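Local structure of isomaltodextranase (Arthrobacter globiformis, 5AWP) at residues Y124-W129 / L198-L203. The protein hydrolyses (1->6)-alpha-D-glucosidic linkages in polysaccharides such as dextran, removing successive isomaltose units from the non-reducing chain ends. Residues are numbered along the deposited sequence; the frame is centred on the assembly and turned at random.
Sequences YYNPLW and LRIDFL. With BGC (beta-D-glucopyranose), chain B.
Trp129 turns an edge to Phe202: CD2 of Phe202 lies near the indole plane, 3.7 Å from CZ2 of Trp129. CE3 of Trp129 stands 3.7 Å above the Tyr125 ring, over its centre, with CE2 of Tyr125 in plane at an indole edge. One indole face carries CB of Asn126, offset toward the rim. Phe202 receives the hydroxyl of Tyr124 at its own edge, while OD1 of Asp201 stands off-centre above one face. The planes of the Tyr124 ring and the Asp201 carboxylate stand 75° apart, and CE2 of Tyr124 packs 3.5 Å from CB of Asp201. With CG anti to the backbone N (chi1 175°), the Tyr124 ring extends alongside Asp201 and its OH donates to OD2 of Asp201 (2.7 Å), which accepts through its anti lone pair, the one away from OD1. OD2 also accepts from O1 of beta-D-glucopyranose at 2.8 Å; OD1 takes a weak bond from N of Phe202. A phenylalanine in place of Tyr124 would probably leave OD2 without the tyrosine's bond, the carboxylate resting on the sugar and that weak bond. Asn126 ND2 donates to the Asp201 carbonyl O (2.8 Å, N-H...O 152°), and its OD1 accepts from N of Leu128, an Asx turn within the type I turn 126-129. The methyl CD2 of Leu203 packs 3.4 Å from the same ND2. Tyr124 and Arg199 form a parallel bridge (CA to CA 4.5 Å); Arg199 reaches salt bridges with Asp314 and Asp316. Adjacent parallel strands 120-124 and 197-200, with Asp201, the probable nucleophile, just past a strand's C-terminal end, mark the active site of a glycoside hydrolase family 27 (beta/alpha)8 barrel.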
loop_
_atom_site.group_PDB
_atom_site.type_symbol
_atom_site.label_atom_id
_atom_site.label_comp_id
_atom_site.label_asym_id
_atom_site.label_seq_id
_atom_site.Cartn_x
_atom_site.Cartn_y
_atom_site.Cartn_z
ATOM N N TYR A 124 4.792 -16.576 -1.771
ATOM C CA TYR A 124 3.502 -16.647 -1.079
ATOM C C TYR A 124 3.603 -17.736 -0.044
ATOM O O TYR A 124 3.741 -18.919 -0.394
ATOM C CB TYR A 124 2.417 -16.975 -2.082
ATOM C CG TYR A 124 1.016 -17.219 -1.575
ATOM C CD1 TYR A 124 0.683 -18.439 -1.014
ATOM C CD2 TYR A 124 -0.012 -16.286 -1.762
ATOM C CE1 TYR A 124 -0.590 -18.717 -0.593
ATOM C CE2 TYR A 124 -1.310 -16.567 -1.321
ATOM C CZ TYR A 124 -1.573 -17.806 -0.737
ATOM O OH TYR A 124 -2.815 -18.216 -0.285
ATOM N N TYR A 125 3.562 -17.343 1.222
ATOM C CA TYR A 125 3.433 -18.318 2.312
ATOM C C TYR A 125 3.061 -17.622 3.580
ATOM O O TYR A 125 3.359 -16.419 3.759
ATOM C CB TYR A 125 4.710 -19.138 2.545
ATOM C CG TYR A 125 4.389 -20.551 3.021
ATOM C CD1 TYR A 125 3.901 -21.489 2.138
ATOM C CD2 TYR A 125 4.546 -20.933 4.355
ATOM C CE1 TYR A 125 3.576 -22.766 2.549
ATOM C CE2 TYR A 125 4.229 -22.228 4.774
ATOM C CZ TYR A 125 3.737 -23.131 3.858
ATOM O OH TYR A 125 3.422 -24.417 4.220
ATOM N N ASN A 126 2.396 -18.380 4.446
ATOM C CA ASN A 126 1.993 -17.904 5.745
ATOM C C ASN A 126 2.829 -18.622 6.791
ATOM O O ASN A 126 2.736 -19.826 6.904
ATOM C CB ASN A 126 0.486 -18.147 5.976
ATOM C CG ASN A 126 -0.026 -17.532 7.281
ATOM O OD1 ASN A 126 0.687 -17.458 8.285
ATOM N ND2 ASN A 126 -1.295 -17.102 7.272
ATOM N N PRO A 127 3.621 -17.880 7.594
ATOM C CA PRO A 127 4.545 -18.593 8.517
ATOM C C PRO A 127 3.860 -19.202 9.743
ATOM O O PRO A 127 4.513 -19.830 10.570
ATOM C CB PRO A 127 5.542 -17.511 8.923
ATOM C CG PRO A 127 4.792 -16.231 8.756
ATOM C CD PRO A 127 3.856 -16.427 7.593
ATOM N N LEU A 128 2.534 -19.047 9.824
ATOM C CA LEU A 128 1.731 -19.753 10.813
ATOM C C LEU A 128 1.172 -21.085 10.305
ATOM O O LEU A 128 0.467 -21.767 11.056
ATOM C CB LEU A 128 0.593 -18.850 11.324
ATOM C CG LEU A 128 0.888 -17.847 12.457
ATOM C CD1 LEU A 128 1.990 -16.887 12.086
ATOM C CD2 LEU A 128 -0.386 -17.065 12.751
ATOM N N TRP A 129 1.482 -21.475 9.061
ATOM C CA TRP A 129 1.162 -22.801 8.590
ATOM C C TRP A 129 2.272 -23.744 9.029
ATOM O O TRP A 129 3.457 -23.404 8.969
ATOM C CB TRP A 129 1.032 -22.869 7.058
ATOM C CG TRP A 129 -0.247 -22.348 6.508
ATOM C CD1 TRP A 129 -1.475 -22.448 7.073
ATOM C CD2 TRP A 129 -0.430 -21.680 5.247
ATOM N NE1 TRP A 129 -2.424 -21.884 6.240
ATOM C CE2 TRP A 129 -1.806 -21.400 5.118
ATOM C CE3 TRP A 129 0.443 -21.270 4.227
ATOM C CZ2 TRP A 129 -2.345 -20.725 4.014
ATOM C CZ3 TRP A 129 -0.097 -20.592 3.121
ATOM C CH2 TRP A 129 -1.487 -20.338 3.031
ATOM N N LEU A 198 7.111 -11.000 0.686
ATOM C CA LEU A 198 6.439 -12.166 1.260
ATOM C C LEU A 198 4.959 -11.864 1.347
ATOM O O LEU A 198 4.543 -10.918 2.037
ATOM C CB LEU A 198 6.973 -12.464 2.649
ATOM C CG LEU A 198 6.422 -13.710 3.316
ATOM C CD1 LEU A 198 6.821 -14.945 2.534
ATOM C CD2 LEU A 198 6.937 -13.756 4.736
ATOM N N ARG A 199 4.176 -12.696 0.675
ATOM C CA ARG A 199 2.763 -12.487 0.481
ATOM C C ARG A 199 2.033 -13.465 1.383
ATOM O O ARG A 199 2.057 -14.698 1.143
ATOM C CB ARG A 199 2.464 -12.749 -0.992
ATOM C CG ARG A 199 1.090 -12.354 -1.430
ATOM C CD ARG A 199 1.046 -12.065 -2.938
ATOM N NE ARG A 199 -0.317 -11.721 -3.315
ATOM C CZ ARG A 199 -0.860 -10.507 -3.246
ATOM N NH1 ARG A 199 -0.179 -9.461 -2.796
ATOM N NH2 ARG A 199 -2.122 -10.350 -3.621
ATOM N N ILE A 200 1.443 -12.921 2.440
ATOM C CA ILE A 200 0.913 -13.685 3.564
ATOM C C ILE A 200 -0.624 -13.669 3.553
ATOM O O ILE A 200 -1.257 -12.663 3.824
ATOM C CB ILE A 200 1.413 -13.098 4.907
ATOM C CG1 ILE A 200 2.950 -13.010 4.904
ATOM C CG2 ILE A 200 0.892 -13.927 6.061
ATOM C CD1 ILE A 200 3.572 -12.528 6.190
ATOM N N ASP A 201 -1.220 -14.810 3.293
ATOM C CA ASP A 201 -2.654 -14.896 3.075
ATOM C C ASP A 201 -3.289 -15.752 4.167
ATOM O O ASP A 201 -2.597 -16.469 4.886
ATOM C CB ASP A 201 -2.869 -15.539 1.691
ATOM C CG ASP A 201 -4.311 -15.490 1.205
ATOM O OD1 ASP A 201 -5.108 -14.710 1.748
ATOM O OD2 ASP A 201 -4.614 -16.240 0.238
ATOM N N PHE A 202 -4.617 -15.689 4.237
ATOM C CA PHE A 202 -5.456 -16.533 5.109
ATOM C C PHE A 202 -5.417 -16.175 6.610
ATOM O O PHE A 202 -5.910 -16.952 7.451
ATOM C CB PHE A 202 -5.234 -18.032 4.845
ATOM C CG PHE A 202 -5.788 -18.480 3.521
ATOM C CD1 PHE A 202 -7.164 -18.659 3.360
ATOM C CD2 PHE A 202 -4.962 -18.678 2.429
ATOM C CE1 PHE A 202 -7.693 -19.025 2.141
ATOM C CE2 PHE A 202 -5.488 -19.052 1.194
ATOM C CZ PHE A 202 -6.856 -19.228 1.055
ATOM N N LEU A 203 -4.931 -14.983 6.967
ATOM C CA LEU A 203 -4.893 -14.656 8.406
ATOM C C LEU A 203 -6.251 -14.324 9.001
ATOM O O LEU A 203 -6.408 -14.385 10.223
ATOM C CB LEU A 203 -3.879 -13.571 8.751
ATOM C CG LEU A 203 -2.394 -13.975 8.662
ATOM C CD1 LEU A 203 -1.515 -12.750 8.764
ATOM C CD2 LEU A 203 -1.998 -14.971 9.761
HETATM C C2 BGC B . -6.191 -15.019 -2.222
HETATM C C3 BGC B . -5.703 -15.098 -3.661
HETATM C C4 BGC B . -4.922 -16.396 -3.845
HETATM C C5 BGC B . -5.778 -17.588 -3.478
HETATM C C6 BGC B . -4.968 -18.870 -3.541
HETATM C C1 BGC B . -7.026 -16.253 -1.891
HETATM O O1 BGC B . -7.349 -16.223 -0.505
HETATM O O2 BGC B . -6.949 -13.820 -1.965
HETATM O O3 BGC B . -4.839 -13.988 -3.958
HETATM O O4 BGC B . -4.472 -16.545 -5.196
HETATM O O5 BGC B . -6.261 -17.435 -2.148
HETATM O O6 BGC B . -5.849 -19.923 -3.174
#